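Local structure of glycosyl hydrolase family 88 (Pedobacter heparinus, 3WIW) at residues Gln48-Gly53 with Glu351-Ile356; Tyr183-Glu188 with Pro192-Ala197. The protein acts as an unsaturated glucuronyl hydrolase specific for heparin, probably removing the unsaturated uronic acid from heparin fragments. All coordinates share one frame; numbering follows the deposited sequence.

Interaction 1 (Gln48-Gly53 with Glu351-Ile356)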
ATOM      1  N   GLN A  48       4.732 -15.537  16.671  0.68 13.54           N
ATOM      2  CA  GLN A  48       4.749 -16.751  17.492  0.68 14.62           C
ATOM      3  C   GLN A  48       3.601 -17.683  17.116  0.68 15.89           C
ATOM      4  O   GLN A  48       3.687 -18.896  17.290  0.68 20.45           O
ATOM      5  CB  GLN A  48       4.616 -16.383  18.974  0.68 14.52           C
ATOM      6  CG  GLN A  48       5.868 -15.733  19.569  0.68 15.44           C
ATOM      7  CD  GLN A  48       5.637 -15.057  20.910  0.68 16.37           C
ATOM      8  OE1 GLN A  48       4.496 -14.875  21.361  0.68 15.89           O
ATOM      9  NE2 GLN A  48       6.725 -14.664  21.551  0.68 17.07           N
ATOM     10  N   THR A  49       2.519 -17.106  16.612  1.00 15.62           N
ATOM     11  CA  THR A  49       1.280 -17.846  16.392  1.00 16.18           C
ATOM     12  C   THR A  49       1.117 -18.382  14.955  1.00 15.54           C
ATOM     13  O   THR A  49       0.778 -19.561  14.750  1.00 15.95           O
ATOM     14  CB  THR A  49       0.083 -16.947  16.767  1.00 17.85           C
ATOM     15  OG1 THR A  49       0.174 -16.601  18.153  1.00 18.97           O
ATOM     16  CG2 THR A  49      -1.231 -17.650  16.543  1.00 18.68           C
ATOM     17  N   TYR A  50       1.315 -17.515  13.962  1.00 14.44           N
ATOM     18  CA  TYR A  50       1.178 -17.896  12.561  1.00 14.16           C
ATOM     19  C   TYR A  50       2.417 -18.626  12.049  1.00 14.78           C
ATOM     20  O   TYR A  50       3.486 -18.600  12.681  1.00 15.95           O
ATOM     21  CB  TYR A  50       0.822 -16.655  11.697  1.00 13.18           C
ATOM     22  CG  TYR A  50      -0.407 -15.969  12.244  1.00 13.62           C
ATOM     23  CD1 TYR A  50      -1.629 -16.618  12.228  1.00 13.39           C
ATOM     24  CD2 TYR A  50      -0.338 -14.708  12.834  1.00 13.81           C
ATOM     25  CE1 TYR A  50      -2.755 -16.044  12.776  1.00 13.51           C
ATOM     26  CE2 TYR A  50      -1.479 -14.111  13.404  1.00 13.88           C
ATOM     27  CZ  TYR A  50      -2.678 -14.798  13.365  1.00 13.71           C
ATOM     28  OH  TYR A  50      -3.810 -14.254  13.930  1.00 15.22           O
ATOM     29  N   THR A  51       2.258 -19.298  10.918  1.00 14.66           N
ATOM     30  CA  THR A  51       3.317 -20.107  10.325  1.00 15.00           C
ATOM     31  C   THR A  51       3.845 -19.428   9.060  1.00 14.14           C
ATOM     32  O   THR A  51       3.063 -19.037   8.181  1.00 13.84           O
ATOM     33  CB  THR A  51       2.755 -21.477   9.943  1.00 16.60           C
ATOM     34  OG1 THR A  51       2.169 -22.098  11.098  1.00 17.80           O
ATOM     35  CG2 THR A  51       3.865 -22.372   9.408  1.00 18.34           C
ATOM     36  N   PRO A  52       5.182 -19.306   8.944  1.00 14.19           N
ATOM     37  CA  PRO A  52       5.746 -18.715   7.722  1.00 13.78           C
ATOM     38  C   PRO A  52       5.211 -19.419   6.475  1.00 13.72           C
ATOM     39  O   PRO A  52       5.111 -20.655   6.431  1.00 14.56           O
ATOM     40  CB  PRO A  52       7.262 -18.916   7.893  1.00 15.14           C
ATOM     41  CG  PRO A  52       7.432 -18.874   9.399  1.00 15.44           C
ATOM     42  CD  PRO A  52       6.218 -19.591   9.962  1.00 14.99           C
ATOM     43  N   GLY A  53       4.816 -18.616   5.489  1.00 13.24           N
ATOM     44  CA  GLY A  53       4.226 -19.133   4.263  1.00 13.79           C
ATOM     45  C   GLY A  53       2.701 -19.177   4.282  1.00 13.57           C
ATOM     46  O   GLY A  53       2.075 -19.476   3.261  1.00 15.24           O
ATOM     47  N   GLU A 351      -5.458  -8.729  21.533  1.00 15.60           N
ATOM     48  CA  GLU A 351      -6.769  -8.846  20.879  1.00 14.80           C
ATOM     49  C   GLU A 351      -6.711  -8.775  19.361  1.00 13.40           C
ATOM     50  O   GLU A 351      -5.633  -8.657  18.791  1.00 13.23           O
ATOM     51  CB  GLU A 351      -7.706  -7.769  21.431  1.00 17.64           C
ATOM     52  CG  GLU A 351      -7.796  -7.876  22.962  1.00 20.16           C
ATOM     53  CD  GLU A 351      -8.904  -7.049  23.576  1.00 22.59           C
ATOM     54  OE1 GLU A 351      -9.576  -6.295  22.832  1.00 22.73           O
ATOM     55  OE2 GLU A 351      -9.103  -7.156  24.808  1.00 24.16           O
ATOM     56  N   ASN A 352      -7.862  -8.862  18.700  0.72 12.75           N
ATOM     57  CA  ASN A 352      -7.928  -8.610  17.255  0.72 11.98           C
ATOM     58  C   ASN A 352      -7.104  -9.624  16.437  0.72 12.48           C
ATOM     59  O   ASN A 352      -6.624  -9.304  15.350  0.72 11.89           O
ATOM     60  CB  ASN A 352      -7.444  -7.169  16.978  0.72 12.85           C
ATOM     61  CG  ASN A 352      -7.937  -6.588  15.660  0.72 13.44           C
ATOM     62  OD1 ASN A 352      -9.059  -6.844  15.231  0.72 14.14           O
ATOM     63  ND2 ASN A 352      -7.093  -5.778  15.019  0.72 12.15           N
ATOM     64  N   GLN A 353      -6.943 -10.844  16.960  1.00 12.30           N
ATOM     65  CA  GLN A 353      -6.126 -11.860  16.308  1.00 12.98           C
ATOM     66  C   GLN A 353      -4.703 -11.364  16.004  1.00 11.47           C
ATOM     67  O   GLN A 353      -4.044 -11.820  15.058  1.00 12.03           O
ATOM     68  CB  GLN A 353      -6.836 -12.427  15.068  1.00 13.61           C
ATOM     69  CG  GLN A 353      -8.181 -13.112  15.397  1.00 14.97           C
ATOM     70  CD  GLN A 353      -8.008 -14.505  16.034  1.00 17.02           C
ATOM     71  OE1 GLN A 353      -7.022 -14.775  16.707  1.00 19.33           O
ATOM     72  NE2 GLN A 353      -8.957 -15.399  15.773  1.00 19.40           N
ATOM     73  N   PHE A 354      -4.228 -10.457  16.859  1.00 10.97           N
ATOM     74  CA  PHE A 354      -2.888  -9.873  16.805  1.00 11.49           C
ATOM     75  C   PHE A 354      -2.651  -8.909  15.640  1.00 11.67           C
ATOM     76  O   PHE A 354      -1.514  -8.462  15.428  1.00 12.44           O
ATOM     77  CB  PHE A 354      -1.786 -10.943  16.856  1.00 11.84           C
ATOM     78  CG  PHE A 354      -1.951 -11.927  17.980  1.00 13.70           C
ATOM     79  CD1 PHE A 354      -2.169 -11.493  19.288  1.00 14.11           C
ATOM     80  CD2 PHE A 354      -1.907 -13.299  17.734  1.00 15.09           C
ATOM     81  CE1 PHE A 354      -2.328 -12.418  20.315  1.00 14.71           C
ATOM     82  CE2 PHE A 354      -2.058 -14.220  18.756  1.00 16.48           C
ATOM     83  CZ  PHE A 354      -2.274 -13.775  20.044  1.00 16.21           C
ATOM     84  N   PHE A 355      -3.704  -8.561  14.902  1.00 10.39           N
ATOM     85  CA  PHE A 355      -3.597  -7.448  13.976  1.00 10.88           C
ATOM     86  C   PHE A 355      -3.526  -6.136  14.745  1.00 10.42           C
ATOM     87  O   PHE A 355      -4.058  -6.018  15.849  1.00 12.82           O
ATOM     88  CB  PHE A 355      -4.784  -7.401  13.029  1.00 10.68           C
ATOM     89  CG  PHE A 355      -4.819  -8.524  12.039  1.00 10.16           C
ATOM     90  CD1 PHE A 355      -4.085  -8.452  10.864  1.00 11.39           C
ATOM     91  CD2 PHE A 355      -5.589  -9.658  12.270  1.00 11.86           C
ATOM     92  CE1 PHE A 355      -4.118  -9.490   9.918  1.00 12.34           C
ATOM     93  CE2 PHE A 355      -5.639 -10.691  11.341  1.00 12.11           C
ATOM     94  CZ  PHE A 355      -4.900 -10.617  10.158  1.00 12.50           C
ATOM     95  N   ILE A 356      -2.922  -5.132  14.137  1.00  9.67           N
ATOM     96  CA  ILE A 356      -2.678  -3.861  14.815  1.00 10.18           C
ATOM     97  C   ILE A 356      -3.895  -2.917  14.734  1.00 10.13           C
ATOM     98  O   ILE A 356      -4.323  -2.388  15.742  1.00 11.02           O
ATOM     99  CB  ILE A 356      -1.421  -3.191  14.245  1.00 11.51           C
ATOM    100  CG1 ILE A 356      -0.182  -4.082  14.506  1.00 12.56           C
ATOM    101  CG2 ILE A 356      -1.229  -1.808  14.842  1.00 12.00           C
ATOM    102  CD1 ILE A 356       1.070  -3.686  13.757  1.00 13.50           C
TER
HETATM  103  O   HOH W   1      -4.795 -16.147  15.899  1.00 21.11           O
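The phenol of Y50 reaches across to the backbone of Q353. Its OH donates a hydrogen bond to Q353 O at 2.7 Å, and the acceptor lies at the edge of the ring, in its plane. The C=O...donor angle is 134°, with a 25° tilt from the carbonyl plane. Q353 O is offered by a left-handed turn: N352, Q353 and F354 have positive phi, and F354 N and F355 N are hydrogen-bonded to E351 O and N352 O. The CG of Y50 sits anti to the carbonyl carbon (chi1 -54°), and from there the ring extends across to 351-356. A water adds a second link: it donates to Y50 OH at 2.9 Å and to Q353 OE1 at 2.7 Å. Q353 NE2 is hydrogen-bonded to G63 O.

Beside this polar link, F354 points toward T49, and the two side chains cross at about a right angle. T49 OG1 lies 3.3 Å from F354 CE2, oblique to the ring. This is a van der Waals contact; the hydroxyl has its hydrogen bond with R45 O of its own helix.

This surface contact joins the C-terminal end of helix 30-49 to the loop before strand 360-361. F354 also packs on Q42, R45 and A46 of that helix. Y50 and Q353 rest on the antiparallel sheet of strands 55-59 and 65-68, Y50 on P56, V65 and L67, Q353 on V59 and V65.

Interaction 2 (Tyr183-Glu188 with Pro192-Ala197); sequences YWAGKE and PEWFDA
F195 slots its ring between Y183 and K187. Y183 turns its edge to one face of F195, a T-shaped pair with centroids 5.4 Å apart. Y183 CD1 comes nearest, 3.8 Å from F195 CE2. On the opposite face K187 makes a cation-pi contact: NZ stands 3.5 Å from the ring centroid, only 6° off the normal. The lysine chain bends at chi2 and chi4, which folds its amine back over the ring. F195 has CG anti to its backbone N (chi1 -179°), placing the ring between these partners.

G186 has no side chain to stand between the backbones. Its CA is 4.5 Å from F195 CA and 3.9 Å from W194 CB. The segment axes approach to 7.2 Å at 159°, nearly antiparallel. This is a helical hairpin with a short turn, joining two consecutive helices of the alpha6/alpha6-barrel. Next to the glycine, A185 CB meets the six-membered part of the W194 indole, 3.8 Å from CE3.

Other helices flank the hairpin on two sides. A145 of helix 138-150 touches A185 and W194, and Y149 meets the W194 ring. Y183 OH is hydrogen-bonded to S258 OG, and T262 of helix 245-262 touches both Y183 and F195.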
ATOM      1  N   TYR A 183      11.315   0.763 -10.025  1.00 11.71           N
ATOM      2  CA  TYR A 183      12.252   1.887  -9.918  1.00 11.93           C
ATOM      3  C   TYR A 183      13.516   1.457  -9.178  1.00 12.50           C
ATOM      4  O   TYR A 183      14.644   1.730  -9.612  1.00 14.32           O
ATOM      5  CB  TYR A 183      11.640   3.066  -9.179  1.00 12.30           C
ATOM      6  CG  TYR A 183      10.494   3.790  -9.859  1.00 11.21           C
ATOM      7  CD1 TYR A 183      10.595   4.278 -11.162  1.00 11.92           C
ATOM      8  CD2 TYR A 183       9.317   4.059  -9.151  1.00 11.47           C
ATOM      9  CE1 TYR A 183       9.538   4.968 -11.737  1.00 12.62           C
ATOM     10  CE2 TYR A 183       8.263   4.743  -9.729  1.00 12.26           C
ATOM     11  CZ  TYR A 183       8.381   5.202 -11.014  1.00 12.59           C
ATOM     12  OH  TYR A 183       7.340   5.900 -11.585  1.00 13.14           O
ATOM     13  N   TRP A 184      13.330   0.752  -8.070  1.00 11.63           N
ATOM     14  CA  TRP A 184      14.441   0.279  -7.259  1.00 12.10           C
ATOM     15  C   TRP A 184      15.289  -0.713  -8.049  1.00 11.60           C
ATOM     16  O   TRP A 184      16.509  -0.597  -8.103  1.00 13.78           O
ATOM     17  CB  TRP A 184      13.929  -0.378  -5.958  1.00 12.88           C
ATOM     18  CG  TRP A 184      15.027  -1.096  -5.244  1.00 13.73           C
ATOM     19  CD1 TRP A 184      15.957  -0.549  -4.404  1.00 15.41           C
ATOM     20  CD2 TRP A 184      15.369  -2.490  -5.379  1.00 13.53           C
ATOM     21  NE1 TRP A 184      16.838  -1.529  -3.995  1.00 16.37           N
ATOM     22  CE2 TRP A 184      16.499  -2.725  -4.576  1.00 15.15           C
ATOM     23  CE3 TRP A 184      14.797  -3.566  -6.073  1.00 14.02           C
ATOM     24  CZ2 TRP A 184      17.087  -3.998  -4.452  1.00 15.17           C
ATOM     25  CZ3 TRP A 184      15.383  -4.836  -5.961  1.00 14.93           C
ATOM     26  CH2 TRP A 184      16.519  -5.035  -5.160  1.00 15.33           C
ATOM     27  N   ALA A 185      14.644  -1.690  -8.677  1.00 11.59           N
ATOM     28  CA  ALA A 185      15.368  -2.763  -9.365  1.00 12.52           C
ATOM     29  C   ALA A 185      16.115  -2.256 -10.601  1.00 12.87           C
ATOM     30  O   ALA A 185      17.224  -2.704 -10.895  1.00 13.74           O
ATOM     31  CB  ALA A 185      14.398  -3.867  -9.751  1.00 11.32           C
ATOM     32  N   GLY A 186      15.517  -1.317 -11.332  1.00 12.71           N
ATOM     33  CA  GLY A 186      16.159  -0.732 -12.488  1.00 13.92           C
ATOM     34  C   GLY A 186      17.493  -0.119 -12.122  1.00 15.09           C
ATOM     35  O   GLY A 186      18.472  -0.266 -12.856  1.00 16.24           O
ATOM     36  N   LYS A 187      17.551   0.539 -10.969  1.00 14.44           N
ATOM     37  CA  LYS A 187      18.799   1.124 -10.492  1.00 16.59           C
ATOM     38  C   LYS A 187      19.758   0.071  -9.926  1.00 17.18           C
ATOM     39  O   LYS A 187      20.950   0.085 -10.248  1.00 18.50           O
ATOM     40  CB  LYS A 187      18.525   2.227  -9.466  1.00 19.70           C
ATOM     41  CG  LYS A 187      17.753   3.416 -10.010  1.00 24.34           C
ATOM     42  CD  LYS A 187      18.521   4.188 -11.074  1.00 28.91           C
ATOM     43  CE  LYS A 187      17.783   5.502 -11.381  1.00 32.15           C
ATOM     44  NZ  LYS A 187      17.563   5.723 -12.843  1.00 34.24           N
ATOM     45  N   GLU A 188      19.246  -0.837  -9.097  1.00 15.54           N
ATOM     46  CA  GLU A 188      20.070  -1.835  -8.415  1.00 16.07           C
ATOM     47  C   GLU A 188      20.778  -2.750  -9.416  1.00 15.96           C
ATOM     48  O   GLU A 188      21.941  -3.104  -9.225  1.00 17.18           O
ATOM     49  CB  GLU A 188      19.197  -2.666  -7.452  1.00 16.20           C
ATOM     50  CG  GLU A 188      19.881  -3.901  -6.849  1.00 18.12           C
ATOM     51  CD  GLU A 188      21.079  -3.562  -5.969  1.00 22.17           C
ATOM     52  OE1 GLU A 188      21.959  -4.433  -5.806  1.00 23.43           O
ATOM     53  OE2 GLU A 188      21.130  -2.437  -5.426  1.00 23.80           O
ATOM     54  N   PRO A 192      18.104   0.085 -17.088  1.00 16.80           N
ATOM     55  CA  PRO A 192      17.364   1.325 -17.344  1.00 17.81           C
ATOM     56  C   PRO A 192      15.987   1.080 -17.970  1.00 16.48           C
ATOM     57  O   PRO A 192      15.077   1.839 -17.661  1.00 16.53           O
ATOM     58  CB  PRO A 192      18.285   2.128 -18.278  1.00 18.99           C
ATOM     59  CG  PRO A 192      19.329   1.173 -18.725  1.00 20.10           C
ATOM     60  CD  PRO A 192      19.427   0.072 -17.733  1.00 18.16           C
ATOM     61  N   GLU A 193      15.800   0.035 -18.773  1.00 15.74           N
ATOM     62  CA  GLU A 193      14.472  -0.188 -19.344  1.00 16.33           C
ATOM     63  C   GLU A 193      13.450  -0.570 -18.288  1.00 15.18           C
ATOM     64  O   GLU A 193      12.264  -0.258 -18.436  1.00 15.68           O
ATOM     65  CB  GLU A 193      14.484  -1.207 -20.491  1.00 18.38           C
ATOM     66  CG  GLU A 193      15.158  -0.689 -21.799  1.00 20.85           C
ATOM     67  CD  GLU A 193      14.739  -1.452 -23.051  1.00 24.03           C
ATOM     68  OE1 GLU A 193      15.537  -2.277 -23.466  1.00 23.30           O
ATOM     69  OE2 GLU A 193      13.640  -1.233 -23.621  1.00 26.25           O
ATOM     70  N   TRP A 194      13.892  -1.184 -17.193  1.00 13.85           N
ATOM     71  CA  TRP A 194      12.969  -1.484 -16.086  1.00 13.74           C
ATOM     72  C   TRP A 194      12.508  -0.190 -15.435  1.00 13.47           C
ATOM     73  O   TRP A 194      11.317   0.001 -15.168  1.00 13.36           O
ATOM     74  CB  TRP A 194      13.624  -2.367 -15.023  1.00 13.94           C
ATOM     75  CG  TRP A 194      13.945  -3.787 -15.454  1.00 13.97           C
ATOM     76  CD1 TRP A 194      13.712  -4.363 -16.680  1.00 15.17           C
ATOM     77  CD2 TRP A 194      14.570  -4.796 -14.649  1.00 14.20           C
ATOM     78  NE1 TRP A 194      14.159  -5.674 -16.679  1.00 14.38           N
ATOM     79  CE2 TRP A 194      14.678  -5.966 -15.440  1.00 13.98           C
ATOM     80  CE3 TRP A 194      15.039  -4.829 -13.330  1.00 14.23           C
ATOM     81  CZ2 TRP A 194      15.249  -7.155 -14.957  1.00 14.51           C
ATOM     82  CZ3 TRP A 194      15.617  -6.004 -12.851  1.00 15.49           C
ATOM     83  CH2 TRP A 194      15.711  -7.154 -13.655  1.00 14.96           C
ATOM     84  N   PHE A 195      13.465   0.687 -15.140  1.00 13.62           N
ATOM     85  CA  PHE A 195      13.158   1.972 -14.523  1.00 14.01           C
ATOM     86  C   PHE A 195      12.261   2.793 -15.451  1.00 12.84           C
ATOM     87  O   PHE A 195      11.240   3.344 -15.007  1.00 12.98           O
ATOM     88  CB  PHE A 195      14.471   2.704 -14.214  1.00 14.49           C
ATOM     89  CG  PHE A 195      14.290   4.038 -13.560  1.00 16.50           C
ATOM     90  CD1 PHE A 195      14.038   5.176 -14.315  1.00 18.33           C
ATOM     91  CD2 PHE A 195      14.363   4.153 -12.177  1.00 17.90           C
ATOM     92  CE1 PHE A 195      13.863   6.414 -13.701  1.00 19.45           C
ATOM     93  CE2 PHE A 195      14.185   5.375 -11.559  1.00 20.35           C
ATOM     94  CZ  PHE A 195      13.934   6.506 -12.319  1.00 20.18           C
ATOM     95  N   ASP A 196      12.622   2.855 -16.732  1.00 13.76           N
ATOM     96  CA  ASP A 196      11.870   3.632 -17.710  1.00 15.10           C
ATOM     97  C   ASP A 196      10.459   3.084 -17.892  1.00 13.92           C
ATOM     98  O   ASP A 196       9.513   3.856 -18.081  1.00 14.54           O
ATOM     99  CB  ASP A 196      12.593   3.672 -19.066  1.00 18.13           C
ATOM    100  CG  ASP A 196      13.959   4.354 -18.995  1.00 23.12           C
ATOM    101  OD1 ASP A 196      14.232   5.096 -18.028  1.00 24.27           O
ATOM    102  OD2 ASP A 196      14.760   4.148 -19.934  1.00 25.57           O
ATOM    103  N   ALA A 197      10.305   1.768 -17.803  1.00 13.83           N
ATOM    104  CA  ALA A 197       8.984   1.161 -17.939  1.00 14.01           C
ATOM    105  C   ALA A 197       8.075   1.604 -16.792  1.00 12.78           C
ATOM    106  O   ALA A 197       6.909   1.914 -17.006  1.00 13.34           O
ATOM    107  CB  ALA A 197       9.094  -0.357 -17.970  1.00 14.97           C
TER

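The two contacts share no elements and do not touch: their centres are about 34 Å apart and their nearest atoms about 21 Å. Interaction 1 is a surface contact between residues almost 300 positions apart. It brings the C-terminal end of helix 30-49 to a late loop. Interaction 2 lies within the chain enclosed by that closure and joins two successive barrel helices across a short turn. It is partly buried and covers more area, 376 Å² against 168 Å². Its chemistry is aromatic and cation-pi, with a glycine at the closest backbone approach. Interaction 1 depends more on a tyrosine-to-carbonyl bond and a bridging water. Both lie away from the predicted catalytic residues D116 and D174.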